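Local coordinates for cyclic di-GMP receptor atypical PilZ domain-containing protein (Xanthomonas campestris pv. campestris, PDB 3PH1), which is of uncharacterised function but belongs to the atypical PilZ family of cyclic di-GMP receptors and probably takes part in signalling by that second messenger, at residues E17-T22 with H105-G110; F33-D38 with P121-S126; E46-S51 with E137-P142. All blocks are in the same frame, centred on the assembly; numbering follows the deposited sequence.

Interaction 1: residues E17-T22 with H105-G110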
loop_
_atom_site.group_PDB
_atom_site.type_symbol
_atom_site.label_atom_id
_atom_site.label_comp_id
_atom_site.label_asym_id
_atom_site.label_seq_id
_atom_site.Cartn_x
_atom_site.Cartn_y
_atom_site.Cartn_z
ATOM N N GLU C 17 13.788 35.978 17.210
ATOM C CA GLU C 17 14.494 35.376 16.090
ATOM C C GLU C 17 13.579 34.541 15.199
ATOM O O GLU C 17 13.619 34.648 13.983
ATOM C CB GLU C 17 15.635 34.488 16.584
ATOM C CG GLU C 17 16.465 33.894 15.439
ATOM C CD GLU C 17 17.672 33.115 15.918
ATOM O OE1 GLU C 17 18.330 33.564 16.882
ATOM O OE2 GLU C 17 17.974 32.059 15.321
ATOM N N LEU C 18 12.754 33.707 15.820
ATOM C CA LEU C 18 11.865 32.815 15.090
ATOM C C LEU C 18 10.581 33.408 14.517
ATOM O O LEU C 18 10.164 33.031 13.423
ATOM C CB LEU C 18 11.495 31.615 15.975
ATOM C CG LEU C 18 12.626 30.691 16.458
ATOM C CD1 LEU C 18 12.041 29.608 17.373
ATOM C CD2 LEU C 18 13.349 30.067 15.272
ATOM N N PHE C 19 9.969 34.344 15.234
ATOM C CA PHE C 19 8.695 34.892 14.802
ATOM C C PHE C 19 8.563 36.353 14.374
ATOM O O PHE C 19 7.553 36.711 13.769
ATOM C CB PHE C 19 7.658 34.613 15.885
ATOM C CG PHE C 19 7.700 33.206 16.409
ATOM C CD1 PHE C 19 7.425 32.128 15.569
ATOM C CD2 PHE C 19 8.022 32.955 17.743
ATOM C CE1 PHE C 19 7.467 30.820 16.049
ATOM C CE2 PHE C 19 8.068 31.649 18.236
ATOM C CZ PHE C 19 7.787 30.579 17.380
ATOM N N ALA C 20 9.539 37.202 14.679
ATOM C CA ALA C 20 9.411 38.603 14.289
ATOM C C ALA C 20 9.442 38.786 12.767
ATOM O O ALA C 20 10.317 38.246 12.080
ATOM C CB ALA C 20 10.514 39.444 14.941
ATOM N N ASP C 21 8.472 39.533 12.250
ATOM C CA ASP C 21 8.382 39.838 10.818
ATOM C C ASP C 21 8.180 38.665 9.841
ATOM O O ASP C 21 8.638 38.719 8.698
ATOM C CB ASP C 21 9.604 40.664 10.374
ATOM C CG ASP C 21 9.749 41.966 11.153
ATOM O OD1 ASP C 21 8.718 42.533 11.552
ATOM O OD2 ASP C 21 10.888 42.431 11.354
ATOM N N THR C 22 7.504 37.612 10.295
ATOM C CA THR C 22 7.176 36.468 9.444
ATOM C C THR C 22 5.891 35.873 9.946
ATOM O O THR C 22 5.561 35.982 11.129
ATOM C CB THR C 22 8.228 35.329 9.453
ATOM O OG1 THR C 22 8.565 34.974 10.804
ATOM C CG2 THR C 22 9.458 35.744 8.680
ATOM N N HIS C 105 3.794 27.206 18.223
ATOM C CA HIS C 105 3.884 28.451 17.488
ATOM C C HIS C 105 4.870 28.120 16.383
ATOM O O HIS C 105 6.063 27.938 16.621
ATOM C CB HIS C 105 4.400 29.594 18.362
ATOM C CG HIS C 105 3.881 30.938 17.947
ATOM N ND1 HIS C 105 4.585 32.107 18.145
ATOM C CD2 HIS C 105 2.729 31.294 17.330
ATOM C CE1 HIS C 105 3.890 33.123 17.663
ATOM N NE2 HIS C 105 2.760 32.657 17.164
ATOM N N TRP C 106 4.352 28.065 15.167
ATOM C CA TRP C 106 5.116 27.665 13.999
ATOM C C TRP C 106 5.312 28.733 12.920
ATOM O O TRP C 106 4.356 29.376 12.487
ATOM C CB TRP C 106 4.401 26.438 13.407
ATOM C CG TRP C 106 5.098 25.662 12.347
ATOM C CD1 TRP C 106 6.422 25.714 12.006
ATOM C CD2 TRP C 106 4.513 24.635 11.536
ATOM N NE1 TRP C 106 6.696 24.782 11.037
ATOM C CE2 TRP C 106 5.542 24.105 10.727
ATOM C CE3 TRP C 106 3.217 24.112 11.413
ATOM C CZ2 TRP C 106 5.316 23.063 9.803
ATOM C CZ3 TRP C 106 2.990 23.081 10.492
ATOM C CH2 TRP C 106 4.036 22.570 9.699
ATOM N N SER C 107 6.557 28.899 12.485
ATOM C CA SER C 107 6.896 29.833 11.410
ATOM C C SER C 107 7.856 29.082 10.476
ATOM O O SER C 107 8.231 27.946 10.744
ATOM C CB SER C 107 7.583 31.100 11.951
ATOM O OG SER C 107 8.978 30.896 12.135
ATOM N N VAL C 108 8.239 29.721 9.382
ATOM C CA VAL C 108 9.138 29.131 8.414
ATOM C C VAL C 108 10.527 28.920 9.018
ATOM O O VAL C 108 11.278 28.052 8.574
ATOM C CB VAL C 108 9.272 30.053 7.171
ATOM C CG1 VAL C 108 9.950 31.355 7.566
ATOM C CG2 VAL C 108 10.066 29.365 6.079
ATOM N N ARG C 109 10.858 29.718 10.032
ATOM C CA ARG C 109 12.167 29.662 10.684
ATOM C C ARG C 109 12.332 28.599 11.753
ATOM O O ARG C 109 13.417 28.031 11.910
ATOM C CB ARG C 109 12.498 31.007 11.329
ATOM C CG ARG C 109 12.575 32.181 10.374
ATOM C CD ARG C 109 12.839 33.450 11.158
ATOM N NE ARG C 109 12.605 34.645 10.362
ATOM C CZ ARG C 109 12.094 35.763 10.856
ATOM N NH1 ARG C 109 11.770 35.824 12.142
ATOM N NH2 ARG C 109 11.895 36.814 10.065
ATOM N N GLY C 110 11.266 28.355 12.506
ATOM C CA GLY C 110 11.320 27.373 13.578
ATOM C C GLY C 110 9.982 27.181 14.266
ATOM O O GLY C 110 8.933 27.580 13.738
#

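Interaction 2: residues F33-D38 with P121-S126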
loop_
_atom_site.group_PDB
_atom_site.type_symbol
_atom_site.label_atom_id
_atom_site.label_comp_id
_atom_site.label_asym_id
_atom_site.label_seq_id
_atom_site.Cartn_x
_atom_site.Cartn_y
_atom_site.Cartn_z
ATOM N N PHE C 33 9.935 16.739 19.552
ATOM C CA PHE C 33 11.342 16.982 19.253
ATOM C C PHE C 33 12.136 15.783 19.760
ATOM O O PHE C 33 11.873 15.273 20.844
ATOM C CB PHE C 33 11.815 18.277 19.929
ATOM C CG PHE C 33 13.299 18.522 19.820
ATOM C CD1 PHE C 33 14.141 18.271 20.903
ATOM C CD2 PHE C 33 13.856 18.995 18.636
ATOM C CE1 PHE C 33 15.514 18.489 20.805
ATOM C CE2 PHE C 33 15.225 19.216 18.528
ATOM C CZ PHE C 33 16.057 18.962 19.616
ATOM N N HIS C 34 13.082 15.317 18.954
ATOM C CA HIS C 34 13.925 14.174 19.308
ATOM C C HIS C 34 15.366 14.489 18.971
ATOM O O HIS C 34 15.648 14.947 17.869
ATOM C CB HIS C 34 13.484 12.924 18.539
ATOM C CG HIS C 34 12.394 12.149 19.211
ATOM N ND1 HIS C 34 12.572 11.507 20.420
ATOM C CD2 HIS C 34 11.115 11.905 18.840
ATOM C CE1 HIS C 34 11.451 10.900 20.763
ATOM N NE2 HIS C 34 10.551 11.126 19.821
ATOM N N VAL C 35 16.277 14.233 19.908
ATOM C CA VAL C 35 17.687 14.524 19.686
ATOM C C VAL C 35 18.344 13.583 18.702
ATOM O O VAL C 35 19.212 13.987 17.939
ATOM C CB VAL C 35 18.517 14.497 21.014
ATOM C CG1 VAL C 35 18.036 15.592 21.953
ATOM C CG2 VAL C 35 18.401 13.139 21.693
ATOM N N THR C 36 17.932 12.323 18.703
ATOM C CA THR C 36 18.559 11.373 17.787
ATOM C C THR C 36 17.855 11.315 16.431
ATOM O O THR C 36 17.108 10.384 16.117
ATOM C CB THR C 36 18.641 9.987 18.419
ATOM O OG1 THR C 36 19.284 10.114 19.701
ATOM C CG2 THR C 36 19.481 9.055 17.546
ATOM N N ALA C 37 18.140 12.346 15.633
ATOM C CA ALA C 37 17.578 12.541 14.299
ATOM C C ALA C 37 17.488 11.317 13.385
ATOM O O ALA C 37 17.946 10.223 13.719
ATOM C CB ALA C 37 18.340 13.664 13.583
ATOM N N ASP C 38 16.876 11.549 12.224
ATOM C CA ASP C 38 16.644 10.560 11.166
ATOM C C ASP C 38 15.550 11.127 10.247
ATOM O O ASP C 38 14.699 10.387 9.745
ATOM C CB ASP C 38 16.166 9.242 11.772
ATOM C CG ASP C 38 15.039 9.440 12.766
ATOM O OD1 ASP C 38 15.304 9.967 13.872
ATOM O OD2 ASP C 38 13.885 9.077 12.439
ATOM N N PRO C 121 20.044 24.921 25.203
ATOM C CA PRO C 121 20.187 25.530 23.882
ATOM C C PRO C 121 21.471 25.008 23.262
ATOM O O PRO C 121 22.485 24.867 23.945
ATOM C CB PRO C 121 20.222 27.032 24.181
ATOM C CG PRO C 121 20.534 27.120 25.631
ATOM C CD PRO C 121 19.827 25.947 26.231
ATOM N N GLY C 122 21.412 24.686 21.977
ATOM C CA GLY C 122 22.575 24.153 21.298
ATOM C C GLY C 122 22.339 22.687 20.985
ATOM O O GLY C 122 23.000 22.110 20.130
ATOM N N THR C 123 21.397 22.075 21.693
ATOM C CA THR C 123 21.084 20.679 21.434
ATOM C C THR C 123 20.563 20.592 20.001
ATOM O O THR C 123 19.783 21.430 19.553
ATOM C CB THR C 123 20.012 20.151 22.394
ATOM O OG1 THR C 123 20.421 20.403 23.745
ATOM C CG2 THR C 123 19.823 18.652 22.210
ATOM N N THR C 124 21.017 19.578 19.284
ATOM C CA THR C 124 20.612 19.383 17.905
ATOM C C THR C 124 19.685 18.186 17.833
ATOM O O THR C 124 19.760 17.285 18.673
ATOM C CB THR C 124 21.849 19.147 17.007
ATOM O OG1 THR C 124 22.623 20.352 16.954
ATOM C CG2 THR C 124 21.439 18.757 15.596
ATOM N N GLY C 125 18.808 18.179 16.836
ATOM C CA GLY C 125 17.883 17.071 16.688
ATOM C C GLY C 125 16.845 17.296 15.604
ATOM O O GLY C 125 17.083 18.009 14.638
ATOM N N SER C 126 15.686 16.680 15.764
ATOM C CA SER C 126 14.632 16.833 14.782
ATOM C C SER C 126 13.278 17.129 15.372
ATOM O O SER C 126 12.869 16.527 16.360
ATOM C CB SER C 126 14.522 15.580 13.918
ATOM O OG SER C 126 15.621 15.494 13.029
#

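Interaction 3: residues E46-S51 with E137-P142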
loop_
_atom_site.group_PDB
_atom_site.type_symbol
_atom_site.label_atom_id
_atom_site.label_comp_id
_atom_site.label_asym_id
_atom_site.label_seq_id
_atom_site.Cartn_x
_atom_site.Cartn_y
_atom_site.Cartn_z
ATOM N N GLU C 46 9.542 18.281 1.353
ATOM C CA GLU C 46 8.908 19.118 0.332
ATOM C C GLU C 46 7.795 18.362 -0.399
ATOM O O GLU C 46 6.698 18.884 -0.582
ATOM C CB GLU C 46 9.939 19.618 -0.698
ATOM C CG GLU C 46 9.297 20.324 -1.906
ATOM C CD GLU C 46 10.301 20.896 -2.903
ATOM O OE1 GLU C 46 11.454 20.430 -2.935
ATOM O OE2 GLU C 46 9.923 21.807 -3.673
ATOM N N THR C 47 8.079 17.132 -0.807
ATOM C CA THR C 47 7.084 16.339 -1.519
ATOM C C THR C 47 5.848 16.111 -0.671
ATOM O O THR C 47 4.739 16.206 -1.165
ATOM C CB THR C 47 7.654 14.985 -1.971
ATOM O OG1 THR C 47 8.738 15.213 -2.882
ATOM C CG2 THR C 47 6.572 14.165 -2.683
ATOM N N LEU C 48 6.040 15.824 0.607
ATOM C CA LEU C 48 4.920 15.611 1.505
ATOM C C LEU C 48 4.012 16.848 1.573
ATOM O O LEU C 48 2.791 16.748 1.466
ATOM C CB LEU C 48 5.430 15.286 2.925
ATOM C CG LEU C 48 4.371 15.400 4.039
ATOM C CD1 LEU C 48 3.233 14.424 3.770
ATOM C CD2 LEU C 48 5.009 15.138 5.409
ATOM N N LEU C 49 4.623 18.014 1.773
ATOM C CA LEU C 49 3.883 19.267 1.891
ATOM C C LEU C 49 3.135 19.642 0.608
ATOM O O LEU C 49 1.940 19.968 0.640
ATOM C CB LEU C 49 4.847 20.395 2.317
ATOM C CG LEU C 49 4.948 20.734 3.817
ATOM C CD1 LEU C 49 4.967 19.486 4.648
ATOM C CD2 LEU C 49 6.198 21.565 4.077
ATOM N N ARG C 50 3.834 19.590 -0.519
ATOM C CA ARG C 50 3.216 19.936 -1.789
ATOM C C ARG C 50 2.116 18.943 -2.157
ATOM O O ARG C 50 1.016 19.340 -2.525
ATOM C CB ARG C 50 4.261 19.987 -2.899
ATOM C CG ARG C 50 5.248 21.144 -2.779
ATOM C CD ARG C 50 6.103 21.270 -4.042
ATOM N NE ARG C 50 7.129 22.303 -3.915
ATOM C CZ ARG C 50 6.893 23.605 -3.744
ATOM N NH1 ARG C 50 7.911 24.447 -3.636
ATOM N NH2 ARG C 50 5.655 24.074 -3.684
ATOM N N SER C 51 2.415 17.653 -2.051
ATOM C CA SER C 51 1.430 16.631 -2.388
ATOM C C SER C 51 0.205 16.808 -1.512
ATOM O O SER C 51 -0.928 16.737 -1.978
ATOM C CB SER C 51 2.023 15.235 -2.178
ATOM O OG SER C 51 3.198 15.057 -2.952
ATOM N N GLU C 137 1.182 10.864 8.280
ATOM C CA GLU C 137 2.564 11.050 7.854
ATOM C C GLU C 137 3.228 12.148 8.663
ATOM O O GLU C 137 2.617 13.171 8.968
ATOM C CB GLU C 137 2.638 11.417 6.375
ATOM C CG GLU C 137 3.436 10.436 5.559
ATOM C CD GLU C 137 4.758 10.077 6.200
ATOM O OE1 GLU C 137 5.636 10.952 6.255
ATOM O OE2 GLU C 137 4.916 8.921 6.659
ATOM N N LEU C 138 4.490 11.939 9.007
ATOM C CA LEU C 138 5.196 12.935 9.789
ATOM C C LEU C 138 6.181 13.753 8.979
ATOM O O LEU C 138 6.848 13.255 8.074
ATOM C CB LEU C 138 5.924 12.275 10.965
ATOM C CG LEU C 138 5.017 11.515 11.939
ATOM C CD1 LEU C 138 5.815 11.060 13.167
ATOM C CD2 LEU C 138 3.873 12.423 12.360
ATOM N N LEU C 139 6.230 15.036 9.295
ATOM C CA LEU C 139 7.164 15.946 8.664
ATOM C C LEU C 139 8.311 16.022 9.683
ATOM O O LEU C 139 8.078 16.338 10.856
ATOM C CB LEU C 139 6.528 17.327 8.488
ATOM C CG LEU C 139 7.415 18.413 7.867
ATOM C CD1 LEU C 139 7.643 18.113 6.375
ATOM C CD2 LEU C 139 6.756 19.781 8.043
ATOM N N GLN C 140 9.531 15.691 9.264
ATOM C CA GLN C 140 10.660 15.771 10.184
ATOM C C GLN C 140 11.577 16.867 9.693
ATOM O O GLN C 140 11.927 16.902 8.517
ATOM C CB GLN C 140 11.431 14.451 10.249
ATOM C CG GLN C 140 10.605 13.286 10.750
ATOM C CD GLN C 140 11.448 12.219 11.418
ATOM O OE1 GLN C 140 10.925 11.226 11.918
ATOM N NE2 GLN C 140 12.759 12.423 11.438
ATOM N N LEU C 141 11.957 17.764 10.592
ATOM C CA LEU C 141 12.820 18.881 10.240
ATOM C C LEU C 141 13.998 19.054 11.209
ATOM O O LEU C 141 13.803 19.375 12.384
ATOM C CB LEU C 141 12.005 20.182 10.218
ATOM C CG LEU C 141 10.803 20.278 9.259
ATOM C CD1 LEU C 141 10.153 21.662 9.378
ATOM C CD2 LEU C 141 11.259 20.028 7.837
ATOM N N PRO C 142 15.230 18.818 10.732
ATOM C CA PRO C 142 16.414 18.977 11.583
ATOM C C PRO C 142 16.366 20.379 12.196
ATOM O O PRO C 142 15.992 21.339 11.519
ATOM C CB PRO C 142 17.564 18.818 10.597
ATOM C CG PRO C 142 17.023 17.798 9.635
ATOM C CD PRO C 142 15.591 18.256 9.418
#

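Interaction 1: residues E17-T22 with H105-G110
The ring of F19 lies over H105, whose ND1 sits 3.4 Å above the plane near the ring centre, while L18 CB covers the opposite face. The two rings are inclined at 49°, so the pair is oblique, and the edge of F19 meets the CB of S107. Beside this aromatic pair the carbonyls of E17, L18 and A20, at and just past the end of helix 12-19, are met by side chains from the turn between strands 101-106 and 110-115. R109 grips A20 O end-on with two nitrogens, NH1 at 2.8 Å and NH2 at 2.9 Å, and this acceptor lies in the guanidinium plane. NH1 also makes a weak bond to E17 O. One face of the guanidinium is covered by T22, with OG1 about 3.5 Å above it. S107 works in both directions: its hydroxyl donates to L18 O at 2.8 Å, approaching tilted 35° from the carbonyl plane, and accepts from R109 N to form an ST turn. Its OG stands between backbone N and carbonyl carbon (chi1 84°), where both partners can be reached. Positive charge at carbonyls at and just beyond the helix C-terminus probably complements the negative end of the helix dipole.

Interaction 2: residues F33-D38 with P121-S126
V35 and T123 meet through methyl groups, CG1 of the valine standing 3.6 Å from CG2 of the threonine as the two side chains pass at a slant. The threonine methyl is anti to its own backbone nitrogen (chi1 -54° for OG1), which turns it to V35 and leaves OG1 for the carbonyl of P120. F33, two residues before V35, places its ring beside the strand of G125 and S126: its CE2-CZ side runs along the backbone of G125, CE2 lying 3.9 Å from G125 C, and its CD2 reaches S126 O. At the far end of the segment, A37 CB presses on the hydroxyl of S126, 3.3 Å from OG. That OG is buried by the contact and has no hydrogen-bonding partner in the model.

Behind these contacts lies a single antiparallel hydrogen-bonded pair, H34 with S126. H34 N donates to S126 O at 2.9 Å, and S126 N donates to H34 O at 2.7 Å, with an N-H...O angle of 166°. The pair illustrates how an open sheet becomes a barrel: strands 25-34 and 124-129 stand at the two ends of the six-stranded order of this PilZ fold, and here they join. Beyond the pair the chains come closer still, the CA atoms of V35 and G125 being 3.9 Å apart, and G125, without a side chain, lets its CA lie against H34 O in a CA-H...O contact.

Further out, strand 139-150 lies on the other flank of 124-129. Its V145 packs on both F33 and T123, and backbone bonds from G122, T123 and G125 join 121-126 to it. P39 lies against S126, and H119 against V35.

Interaction 3: residues E46-S51 with E137-P142
L48 and L49 of helix 42-55 lean against the entry to strand 139-150, the helix packing here on one strand of the six-stranded PilZ barrel. No hydrogen bond links the two segments, which meet by van der Waals packing, mostly of leucine side chains, with one methyl on a backbone carbonyl.

Two branches of L48 divide the work. CG is anti to the backbone nitrogen (chi1 165°), which directs the branched end at 137-139; CD1 then rests against the CB of E137 at 4.0 Å, while CD2 reaches the backbone, 3.7 Å from L138 O and near the CA and CB of L139. One helix residue later, L49 crosses L139 at about a right angle, and A171 of helix 165-185 also packs on L49.

The charged and hydroxyl groups pair within the helix or with other partners. R50 forms a salt bridge with E46 one turn earlier in the helix, NE to OE2 at 2.8 Å, and its NH1 has a second carboxylate partner in D170. The carboxylate of E137 has R90 of the second subunit as its salt-bridge partner, and L83 of that subunit packs on L48, so both segments also face the second subunit. S51 folds its hydroxyl back to T47 O at 2.6 Å, and that carbonyl also receives S51 N from the opposite face of its plane.

The tightest place is between methyl groups: L49 CD1 stands only 3.5 Å from L139 CD1, inside usual carbon-carbon contact.

How the interactions relate
All three interactions involve one antiparallel barrel, and their centres stand 17 to 19 Å apart. Interaction 2 closes it between the two end strands, interaction 1 lays helix 12-19 beside the strand 101-106 side, and interaction 3 seats helix 42-55 where strand 139-150 begins. The segments alternate along the chain in every pairing. Interactions 1 and 3 meet through W106 CZ2, 4.0 Å from L139 CD2, and interactions 2 and 3 through S126 OG, 3.9 Å from P142 CA. Interactions 1 and 2 do not touch, their nearest atoms being about 10 Å apart. Interaction 3 is the one that the second subunit reaches.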